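Long-range contacts in putative flagellar protein FliS (Parabacteroides merdae ATCC 43184, PDB 4YOK), which is of unknown function, a DUF3823 family protein that joins a prealbumin-like N-terminal domain to an E-set-like C-terminal one: residues Leu109-Phe120 against Lys179-Val187; Lys130-Leu138 against Asn149-Pro160. All coordinates share one frame; numbering follows the deposited sequence.

Contact 1 (Leu109-Phe120 against Lys179-Val187); sequences LSVTGSAMNASF and KALYARVGV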
loop_
_atom_site.group_PDB
_atom_site.type_symbol
_atom_site.label_atom_id
_atom_site.label_comp_id
_atom_site.label_asym_id
_atom_site.label_seq_id
_atom_site.Cartn_x
_atom_site.Cartn_y
_atom_site.Cartn_z
ATOM N N LEU A 109 3.995 -17.118 3.141
ATOM C CA LEU A 109 2.535 -17.316 3.123
ATOM C C LEU A 109 2.184 -18.598 2.398
ATOM O O LEU A 109 2.687 -18.851 1.306
ATOM C CB LEU A 109 1.808 -16.121 2.467
ATOM C CG LEU A 109 2.289 -14.702 2.875
ATOM C CD1 LEU A 109 1.484 -13.633 2.142
ATOM C CD2 LEU A 109 2.187 -14.477 4.415
ATOM N N SER A 110 1.306 -19.401 2.993
ATOM C CA SER A 110 0.915 -20.668 2.375
ATOM C C SER A 110 -0.471 -21.080 2.843
ATOM O O SER A 110 -0.985 -20.528 3.835
ATOM C CB SER A 110 1.937 -21.756 2.702
ATOM O OG SER A 110 2.043 -21.912 4.108
ATOM N N VAL A 111 -1.075 -22.050 2.143
ATOM C CA VAL A 111 -2.387 -22.563 2.503
ATOM C C VAL A 111 -2.369 -24.076 2.443
ATOM O O VAL A 111 -1.778 -24.659 1.533
ATOM C CB VAL A 111 -3.610 -21.998 1.715
ATOM C CG1 VAL A 111 -3.804 -20.499 1.933
ATOM C CG2 VAL A 111 -3.580 -22.352 0.221
ATOM N N THR A 112 -3.030 -24.698 3.404
ATOM C CA THR A 112 -3.290 -26.132 3.424
ATOM C C THR A 112 -4.798 -26.272 3.161
ATOM O O THR A 112 -5.446 -25.293 2.780
ATOM C CB THR A 112 -2.826 -26.780 4.743
ATOM O OG1 THR A 112 -3.709 -26.359 5.791
ATOM C CG2 THR A 112 -1.366 -26.475 5.071
ATOM N N GLY A 113 -5.358 -27.454 3.381
ATOM C CA GLY A 113 -6.799 -27.625 3.262
ATOM C C GLY A 113 -7.523 -27.030 4.464
ATOM O O GLY A 113 -8.691 -26.657 4.362
ATOM N N SER A 114 -6.814 -26.898 5.604
ATOM C CA SER A 114 -7.352 -26.464 6.889
ATOM C C SER A 114 -6.969 -25.013 7.273
ATOM O O SER A 114 -7.762 -24.340 7.939
ATOM C CB SER A 114 -6.901 -27.451 7.973
ATOM O OG SER A 114 -6.243 -26.935 9.126
ATOM N N ALA A 115 -5.783 -24.528 6.870
ATOM C CA ALA A 115 -5.371 -23.208 7.356
ATOM C C ALA A 115 -4.530 -22.388 6.391
ATOM O O ALA A 115 -3.878 -22.925 5.502
ATOM C CB ALA A 115 -4.557 -23.399 8.628
HETATM N N MSE A 116 -4.547 -21.072 6.608
HETATM C CA MSE A 116 -3.627 -20.143 5.990
HETATM C C MSE A 116 -2.555 -19.908 7.035
HETATM O O MSE A 116 -2.877 -19.481 8.159
HETATM C CB MSE A 116 -4.292 -18.843 5.559
HETATM C CG MSE A 116 -3.250 -17.822 5.143
HETATM SE SE MSE A 116 -4.065 -16.199 4.507
HETATM C CE MSE A 116 -2.448 -15.297 4.071
ATOM N N ASN A 117 -1.312 -20.247 6.693
ATOM C CA ASN A 117 -0.134 -20.086 7.549
ATOM C C ASN A 117 0.665 -18.884 7.064
ATOM O O ASN A 117 0.897 -18.736 5.859
ATOM C CB ASN A 117 0.704 -21.375 7.534
ATOM C CG ASN A 117 -0.084 -22.564 8.040
ATOM O OD1 ASN A 117 -0.674 -22.524 9.117
ATOM N ND2 ASN A 117 -0.143 -23.637 7.275
ATOM N N ALA A 118 1.027 -17.998 7.992
ATOM C CA ALA A 118 1.772 -16.780 7.675
ATOM C C ALA A 118 2.840 -16.535 8.734
ATOM O O ALA A 118 2.531 -16.423 9.927
ATOM C CB ALA A 118 0.823 -15.579 7.573
ATOM N N SER A 119 4.105 -16.565 8.307
ATOM C CA SER A 119 5.234 -16.244 9.167
ATOM C C SER A 119 5.903 -15.035 8.554
ATOM O O SER A 119 6.098 -15.018 7.341
ATOM C CB SER A 119 6.202 -17.426 9.260
ATOM O OG SER A 119 5.602 -18.430 10.059
ATOM N N PHE A 120 6.198 -14.003 9.356
ATOM C CA PHE A 120 6.820 -12.773 8.849
ATOM C C PHE A 120 7.328 -11.942 9.999
ATOM O O PHE A 120 7.104 -12.288 11.169
ATOM C CB PHE A 120 5.847 -11.945 7.956
ATOM C CG PHE A 120 4.513 -11.624 8.593
ATOM C CD1 PHE A 120 3.470 -12.546 8.563
ATOM C CD2 PHE A 120 4.267 -10.369 9.134
ATOM C CE1 PHE A 120 2.236 -12.248 9.138
ATOM C CE2 PHE A 120 3.017 -10.061 9.688
ATOM C CZ PHE A 120 2.028 -11.019 9.728
ATOM N N LYS A 179 -10.260 -20.660 -8.819
ATOM C CA LYS A 179 -9.352 -21.197 -9.851
ATOM C C LYS A 179 -7.950 -20.622 -9.679
ATOM O O LYS A 179 -6.973 -21.232 -10.104
ATOM C CB LYS A 179 -9.873 -20.943 -11.269
ATOM C CG LYS A 179 -11.136 -21.731 -11.569
ATOM C CD LYS A 179 -11.554 -21.599 -13.020
ATOM C CE LYS A 179 -12.981 -22.045 -13.220
ATOM N NZ LYS A 179 -13.456 -21.770 -14.604
ATOM N N ALA A 180 -7.856 -19.457 -9.066
ATOM C CA ALA A 180 -6.586 -18.802 -8.748
ATOM C C ALA A 180 -6.690 -18.299 -7.339
ATOM O O ALA A 180 -7.781 -17.905 -6.930
ATOM C CB ALA A 180 -6.305 -17.657 -9.716
ATOM N N LEU A 181 -5.583 -18.319 -6.586
ATOM C CA LEU A 181 -5.622 -17.869 -5.201
ATOM C C LEU A 181 -4.394 -17.041 -4.889
ATOM O O LEU A 181 -3.261 -17.455 -5.177
ATOM C CB LEU A 181 -5.730 -19.086 -4.244
ATOM C CG LEU A 181 -6.107 -18.795 -2.790
ATOM C CD1 LEU A 181 -7.578 -18.335 -2.674
ATOM C CD2 LEU A 181 -5.850 -20.026 -1.906
ATOM N N TYR A 182 -4.621 -15.872 -4.294
ATOM C CA TYR A 182 -3.558 -14.915 -3.955
ATOM C C TYR A 182 -3.601 -14.595 -2.469
ATOM O O TYR A 182 -4.685 -14.517 -1.897
ATOM C CB TYR A 182 -3.731 -13.628 -4.779
ATOM C CG TYR A 182 -3.614 -13.821 -6.274
ATOM C CD1 TYR A 182 -4.686 -14.300 -7.022
ATOM C CD2 TYR A 182 -2.442 -13.485 -6.952
ATOM C CE1 TYR A 182 -4.591 -14.461 -8.403
ATOM C CE2 TYR A 182 -2.341 -13.632 -8.339
ATOM C CZ TYR A 182 -3.423 -14.109 -9.059
ATOM O OH TYR A 182 -3.347 -14.249 -10.430
ATOM N N ALA A 183 -2.435 -14.453 -1.831
ATOM C CA ALA A 183 -2.359 -14.177 -0.401
ATOM C C ALA A 183 -1.675 -12.857 -0.146
ATOM O O ALA A 183 -0.855 -12.403 -0.956
ATOM C CB ALA A 183 -1.616 -15.299 0.323
ATOM N N ARG A 184 -1.979 -12.260 1.009
ATOM C CA ARG A 184 -1.354 -11.008 1.430
ATOM C C ARG A 184 -1.494 -10.862 2.937
ATOM O O ARG A 184 -2.436 -11.404 3.538
ATOM C CB ARG A 184 -2.005 -9.791 0.707
ATOM C CG ARG A 184 -1.055 -8.611 0.517
ATOM C CD ARG A 184 -1.764 -7.443 -0.177
ATOM N NE ARG A 184 -0.832 -6.440 -0.719
ATOM C CZ ARG A 184 -1.186 -5.220 -1.120
ATOM N NH1 ARG A 184 -2.455 -4.829 -1.043
ATOM N NH2 ARG A 184 -0.267 -4.368 -1.576
ATOM N N VAL A 185 -0.598 -10.087 3.548
ATOM C CA VAL A 185 -0.766 -9.778 4.966
ATOM C C VAL A 185 -0.775 -8.249 5.099
ATOM O O VAL A 185 -0.170 -7.560 4.265
ATOM C CB VAL A 185 0.219 -10.457 5.941
ATOM C CG1 VAL A 185 -0.027 -11.970 6.002
ATOM C CG2 VAL A 185 1.675 -10.138 5.606
ATOM N N GLY A 186 -1.477 -7.755 6.108
ATOM C CA GLY A 186 -1.570 -6.318 6.364
ATOM C C GLY A 186 -1.315 -5.977 7.815
ATOM O O GLY A 186 -1.583 -6.791 8.697
ATOM N N VAL A 187 -0.766 -4.780 8.068
ATOM C CA VAL A 187 -0.497 -4.264 9.409
ATOM C C VAL A 187 -1.009 -2.822 9.459
ATOM O O VAL A 187 -0.570 -1.964 8.684
ATOM C CB VAL A 187 0.996 -4.368 9.845
ATOM C CG1 VAL A 187 1.225 -3.685 11.199
ATOM C CG2 VAL A 187 1.456 -5.832 9.898
#
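One face of the F120 ring is covered by V185, whose CG2 sits 4.0 Å from the ring centroid and only 5° off its normal, a CH-pi contact from almost directly over the centre. The other methyl, V185 CG1, comes to 3.9 Å of F120 CE1. That second methyl serves three neighbours, for L109 CD2 approaches V185 CG1 to 3.7 Å and A118 CB touches it as well. L109 divides its branches, CD2 going to V185 while CD1 packs on A183 CB at 4.0 Å. From the partner strand of the hairpin, selenomethionine M116 runs out fully extended, CG anti to N (chi1 170°), and lays CE against A183 CB at 3.8 Å. Farther along, V111 CG2 and L181 CD2 meet tip to tip at 3.9 Å. The small A183 thus takes two long side chains at once, and L138 of a neighbouring strand borders the same spot. Strands 109-111 and 182-187 cross at 131°, their axes 7.6 Å apart. Such apolar packing between two facing sheets is the core of a beta sandwich, in keeping with the E-set assignment of this domain.

Contact 2 (Lys130-Leu138 against Asn149-Pro160); sequences KISRVMLLL and NLYRQDFSDVVP
The carbonyl O of L138 is gripped by two backbone donors, L150 N at 2.8 Å and the longer Y151 N at 3.3 Å. Two residues, L150 and Y151, thus stand opposite the single L138, a classic beta bulge at the start of the returning strand of this antiparallel beta hairpin. Beyond it L138, L136 and V134 form hydrogen-bonded pairs with Y151, Q153 and F155, while M135 and L137 face D154 and R152 in non-hydrogen-bonded pairs. On the face bearing V134 and L136, V134 CG2 meets V158 CB at 3.7 Å and L136 lies against F155 CE1; L165 of the opposing sheet covers both V134 and L136. The opposite face mixes apolar and charged groups: L137 lies alongside the aliphatic part of R152, which, extended with CG anti to N (chi1 173°), grips D154 side-on, NE to OD1 at 2.8 Å and NH2 to OD2 at 2.9 Å, each through a syn lone pair. M135 SE lies over a face of that guanidinium. R133 joins by a long, charge-only salt bridge to D154; the shared carboxylate probably offsets the approach of the two arginines. Past the paired strands, one water sits 2.7 Å from both I131 O and V158 O, bridging the two carbonyls.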
loop_
_atom_site.group_PDB
_atom_site.type_symbol
_atom_site.label_atom_id
_atom_site.label_comp_id
_atom_site.label_asym_id
_atom_site.label_seq_id
_atom_site.Cartn_x
_atom_site.Cartn_y
_atom_site.Cartn_z
ATOM N N LYS A 130 2.094 1.909 17.544
ATOM C CA LYS A 130 1.521 0.690 18.101
ATOM C C LYS A 130 0.707 -0.015 17.032
ATOM O O LYS A 130 0.049 0.655 16.230
ATOM C CB LYS A 130 0.627 0.996 19.324
ATOM C CG LYS A 130 1.340 1.631 20.528
ATOM C CD LYS A 130 2.329 0.679 21.219
ATOM C CE LYS A 130 3.104 1.331 22.343
ATOM N NZ LYS A 130 2.313 1.403 23.600
ATOM N N ILE A 131 0.666 -1.345 17.076
ATOM C CA ILE A 131 -0.115 -2.110 16.084
ATOM C C ILE A 131 -1.581 -2.178 16.519
ATOM O O ILE A 131 -1.864 -2.558 17.649
ATOM C CB ILE A 131 0.456 -3.540 15.849
ATOM C CG1 ILE A 131 1.917 -3.508 15.337
ATOM C CG2 ILE A 131 -0.458 -4.365 14.908
ATOM C CD1 ILE A 131 2.664 -4.816 15.468
ATOM N N SER A 132 -2.506 -1.800 15.621
ATOM C CA SER A 132 -3.955 -1.869 15.866
ATOM C C SER A 132 -4.454 -3.286 15.495
ATOM O O SER A 132 -5.077 -3.974 16.315
ATOM C CB SER A 132 -4.681 -0.794 15.053
ATOM O OG SER A 132 -6.086 -0.966 15.166
ATOM N N ARG A 133 -4.099 -3.753 14.278
ATOM C CA ARG A 133 -4.458 -5.100 13.864
ATOM C C ARG A 133 -3.547 -5.602 12.762
ATOM O O ARG A 133 -2.944 -4.814 12.030
ATOM C CB ARG A 133 -5.941 -5.217 13.424
ATOM C CG ARG A 133 -6.348 -4.387 12.236
ATOM C CD ARG A 133 -7.796 -4.672 11.897
ATOM N NE ARG A 133 -8.237 -3.907 10.735
ATOM C CZ ARG A 133 -9.025 -2.838 10.791
ATOM N NH1 ARG A 133 -9.485 -2.402 11.957
ATOM N NH2 ARG A 133 -9.376 -2.205 9.677
ATOM N N VAL A 134 -3.446 -6.927 12.687
ATOM C CA VAL A 134 -2.732 -7.661 11.652
ATOM C C VAL A 134 -3.802 -8.474 10.905
ATOM O O VAL A 134 -4.682 -9.080 11.536
ATOM C CB VAL A 134 -1.600 -8.520 12.254
ATOM C CG1 VAL A 134 -0.930 -9.357 11.184
ATOM C CG2 VAL A 134 -0.572 -7.625 12.952
HETATM N N MSE A 135 -3.726 -8.486 9.581
HETATM C CA MSE A 135 -4.741 -9.152 8.756
HETATM C C MSE A 135 -4.123 -10.173 7.818
HETATM O O MSE A 135 -3.118 -9.892 7.154
HETATM C CB MSE A 135 -5.539 -8.115 7.925
HETATM C CG MSE A 135 -6.241 -7.074 8.785
HETATM SE SE MSE A 135 -6.939 -5.648 7.669
HETATM C CE MSE A 135 -5.190 -4.651 7.502
ATOM N N LEU A 136 -4.724 -11.364 7.787
ATOM C CA LEU A 136 -4.374 -12.464 6.882
ATOM C C LEU A 136 -5.445 -12.461 5.820
ATOM O O LEU A 136 -6.627 -12.498 6.159
ATOM C CB LEU A 136 -4.289 -13.798 7.644
ATOM C CG LEU A 136 -2.879 -14.225 8.082
ATOM C CD1 LEU A 136 -2.198 -13.185 8.952
ATOM C CD2 LEU A 136 -2.880 -15.603 8.710
ATOM N N LEU A 137 -5.049 -12.306 4.544
ATOM C CA LEU A 137 -5.990 -12.162 3.440
ATOM C C LEU A 137 -5.758 -13.129 2.309
ATOM O O LEU A 137 -4.607 -13.448 1.977
ATOM C CB LEU A 137 -5.875 -10.725 2.856
ATOM C CG LEU A 137 -5.973 -9.560 3.840
ATOM C CD1 LEU A 137 -5.382 -8.271 3.247
ATOM C CD2 LEU A 137 -7.408 -9.355 4.305
ATOM N N LEU A 138 -6.861 -13.564 1.675
ATOM C CA LEU A 138 -6.832 -14.365 0.457
ATOM C C LEU A 138 -7.767 -13.720 -0.557
ATOM O O LEU A 138 -8.801 -13.158 -0.175
ATOM C CB LEU A 138 -7.220 -15.841 0.663
ATOM C CG LEU A 138 -6.276 -16.693 1.533
ATOM C CD1 LEU A 138 -6.964 -17.994 1.967
ATOM C CD2 LEU A 138 -4.969 -17.013 0.793
ATOM N N ASN A 149 -11.228 -8.931 -0.860
ATOM C CA ASN A 149 -10.717 -10.247 -0.545
ATOM C C ASN A 149 -11.855 -11.259 -0.509
ATOM O O ASN A 149 -13.022 -10.878 -0.406
ATOM C CB ASN A 149 -9.988 -10.196 0.825
ATOM C CG ASN A 149 -10.897 -9.807 1.974
ATOM O OD1 ASN A 149 -11.737 -10.603 2.386
ATOM N ND2 ASN A 149 -10.754 -8.589 2.520
ATOM N N LEU A 150 -11.493 -12.538 -0.528
ATOM C CA LEU A 150 -12.384 -13.683 -0.418
ATOM C C LEU A 150 -12.403 -14.206 1.025
ATOM O O LEU A 150 -13.350 -14.883 1.449
ATOM C CB LEU A 150 -11.831 -14.756 -1.377
ATOM C CG LEU A 150 -12.753 -15.867 -1.765
ATOM C CD1 LEU A 150 -13.777 -15.384 -2.767
ATOM C CD2 LEU A 150 -11.961 -17.003 -2.382
ATOM N N TYR A 151 -11.322 -13.934 1.775
ATOM C CA TYR A 151 -11.159 -14.375 3.159
ATOM C C TYR A 151 -10.292 -13.372 3.890
ATOM O O TYR A 151 -9.278 -12.923 3.341
ATOM C CB TYR A 151 -10.497 -15.778 3.223
ATOM C CG TYR A 151 -10.201 -16.239 4.635
ATOM C CD1 TYR A 151 -11.155 -16.938 5.375
ATOM C CD2 TYR A 151 -8.971 -15.974 5.238
ATOM C CE1 TYR A 151 -10.904 -17.339 6.685
ATOM C CE2 TYR A 151 -8.701 -16.387 6.550
ATOM C CZ TYR A 151 -9.679 -17.053 7.273
ATOM O OH TYR A 151 -9.451 -17.471 8.565
ATOM N N ARG A 152 -10.682 -13.050 5.137
ATOM C CA ARG A 152 -9.944 -12.130 5.982
ATOM C C ARG A 152 -10.049 -12.613 7.406
ATOM O O ARG A 152 -11.156 -12.933 7.856
ATOM C CB ARG A 152 -10.507 -10.682 5.852
ATOM C CG ARG A 152 -9.877 -9.697 6.864
ATOM C CD ARG A 152 -10.360 -8.261 6.628
ATOM N NE ARG A 152 -10.144 -7.432 7.815
ATOM C CZ ARG A 152 -10.597 -6.186 7.948
ATOM N NH1 ARG A 152 -11.240 -5.594 6.947
ATOM N NH2 ARG A 152 -10.417 -5.524 9.084
ATOM N N GLN A 153 -8.915 -12.649 8.113
ATOM C CA GLN A 153 -8.897 -12.962 9.547
ATOM C C GLN A 153 -7.999 -11.950 10.229
ATOM O O GLN A 153 -6.827 -11.834 9.857
ATOM C CB GLN A 153 -8.429 -14.405 9.828
ATOM C CG GLN A 153 -8.400 -14.745 11.354
ATOM C CD GLN A 153 -9.782 -14.745 11.971
ATOM O OE1 GLN A 153 -10.743 -15.264 11.400
ATOM N NE2 GLN A 153 -9.936 -14.068 13.088
ATOM N N ASP A 154 -8.537 -11.226 11.224
ATOM C CA ASP A 154 -7.773 -10.226 11.989
ATOM C C ASP A 154 -7.241 -10.795 13.282
ATOM O O ASP A 154 -7.853 -11.681 13.885
ATOM C CB ASP A 154 -8.641 -9.005 12.308
ATOM C CG ASP A 154 -9.117 -8.215 11.097
ATOM O OD1 ASP A 154 -8.708 -8.556 9.957
ATOM O OD2 ASP A 154 -9.892 -7.269 11.286
ATOM N N PHE A 155 -6.086 -10.269 13.712
ATOM C CA PHE A 155 -5.379 -10.593 14.970
ATOM C C PHE A 155 -5.122 -9.237 15.632
ATOM O O PHE A 155 -4.558 -8.344 14.994
ATOM C CB PHE A 155 -4.094 -11.408 14.688
ATOM C CG PHE A 155 -4.337 -12.758 14.028
ATOM C CD1 PHE A 155 -4.489 -12.861 12.645
ATOM C CD2 PHE A 155 -4.471 -13.913 14.793
ATOM C CE1 PHE A 155 -4.763 -14.098 12.044
ATOM C CE2 PHE A 155 -4.726 -15.153 14.189
ATOM C CZ PHE A 155 -4.862 -15.240 12.816
ATOM N N SER A 156 -5.601 -9.045 16.874
ATOM C CA SER A 156 -5.552 -7.725 17.518
ATOM C C SER A 156 -4.521 -7.601 18.647
ATOM O O SER A 156 -4.439 -6.541 19.274
ATOM C CB SER A 156 -6.933 -7.407 18.083
ATOM O OG SER A 156 -7.217 -8.340 19.117
ATOM N N ASP A 157 -3.755 -8.658 18.929
ATOM C CA ASP A 157 -2.818 -8.591 20.070
ATOM C C ASP A 157 -1.348 -8.781 19.645
ATOM O O ASP A 157 -0.502 -9.099 20.482
ATOM C CB ASP A 157 -3.219 -9.664 21.107
ATOM C CG ASP A 157 -3.084 -11.093 20.581
ATOM O OD1 ASP A 157 -2.976 -11.265 19.338
ATOM O OD2 ASP A 157 -3.078 -12.029 21.404
ATOM N N VAL A 158 -1.046 -8.568 18.360
ATOM C CA VAL A 158 0.310 -8.719 17.811
ATOM C C VAL A 158 1.165 -7.506 18.160
ATOM O O VAL A 158 0.691 -6.367 18.134
ATOM C CB VAL A 158 0.267 -8.958 16.272
ATOM C CG1 VAL A 158 1.658 -9.249 15.703
ATOM C CG2 VAL A 158 -0.691 -10.091 15.915
ATOM N N VAL A 159 2.437 -7.756 18.466
ATOM C CA VAL A 159 3.421 -6.710 18.771
ATOM C C VAL A 159 4.576 -6.830 17.743
ATOM O O VAL A 159 4.715 -7.891 17.139
ATOM C CB VAL A 159 3.929 -6.760 20.254
ATOM C CG1 VAL A 159 2.809 -6.405 21.237
ATOM C CG2 VAL A 159 4.559 -8.106 20.602
ATOM N N PRO A 160 5.432 -5.791 17.546
ATOM C CA PRO A 160 6.548 -5.928 16.591
ATOM C C PRO A 160 7.495 -7.078 16.944
ATOM O O PRO A 160 7.642 -7.449 18.117
ATOM C CB PRO A 160 7.261 -4.572 16.700
ATOM C CG PRO A 160 6.198 -3.638 17.136
ATOM C CD PRO A 160 5.418 -4.438 18.138
HETATM O O HOH W 1 -1.775 -5.202 18.355
#

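Read from the N terminus, the chain enters the C-terminal domain along strand 102-111, turns into 115-124 and only then crosses to the other sheet at 131-139. Contact 2 closes a short loop there, with ten residues between its segments. The chain next returns to the first sheet as 161-168, passes helix 173-177 and arrives at 182-189, where contact 1 closes the larger loop enclosing the whole of contact 2. The two meet along strand 131-139, which has 151-155 on one flank and 182-189 on the other: M135 N and L137 N probably bond to G186 O and R184 O. Contact 2 thus works within one sheet, whereas contact 1 joins that sheet to its partner.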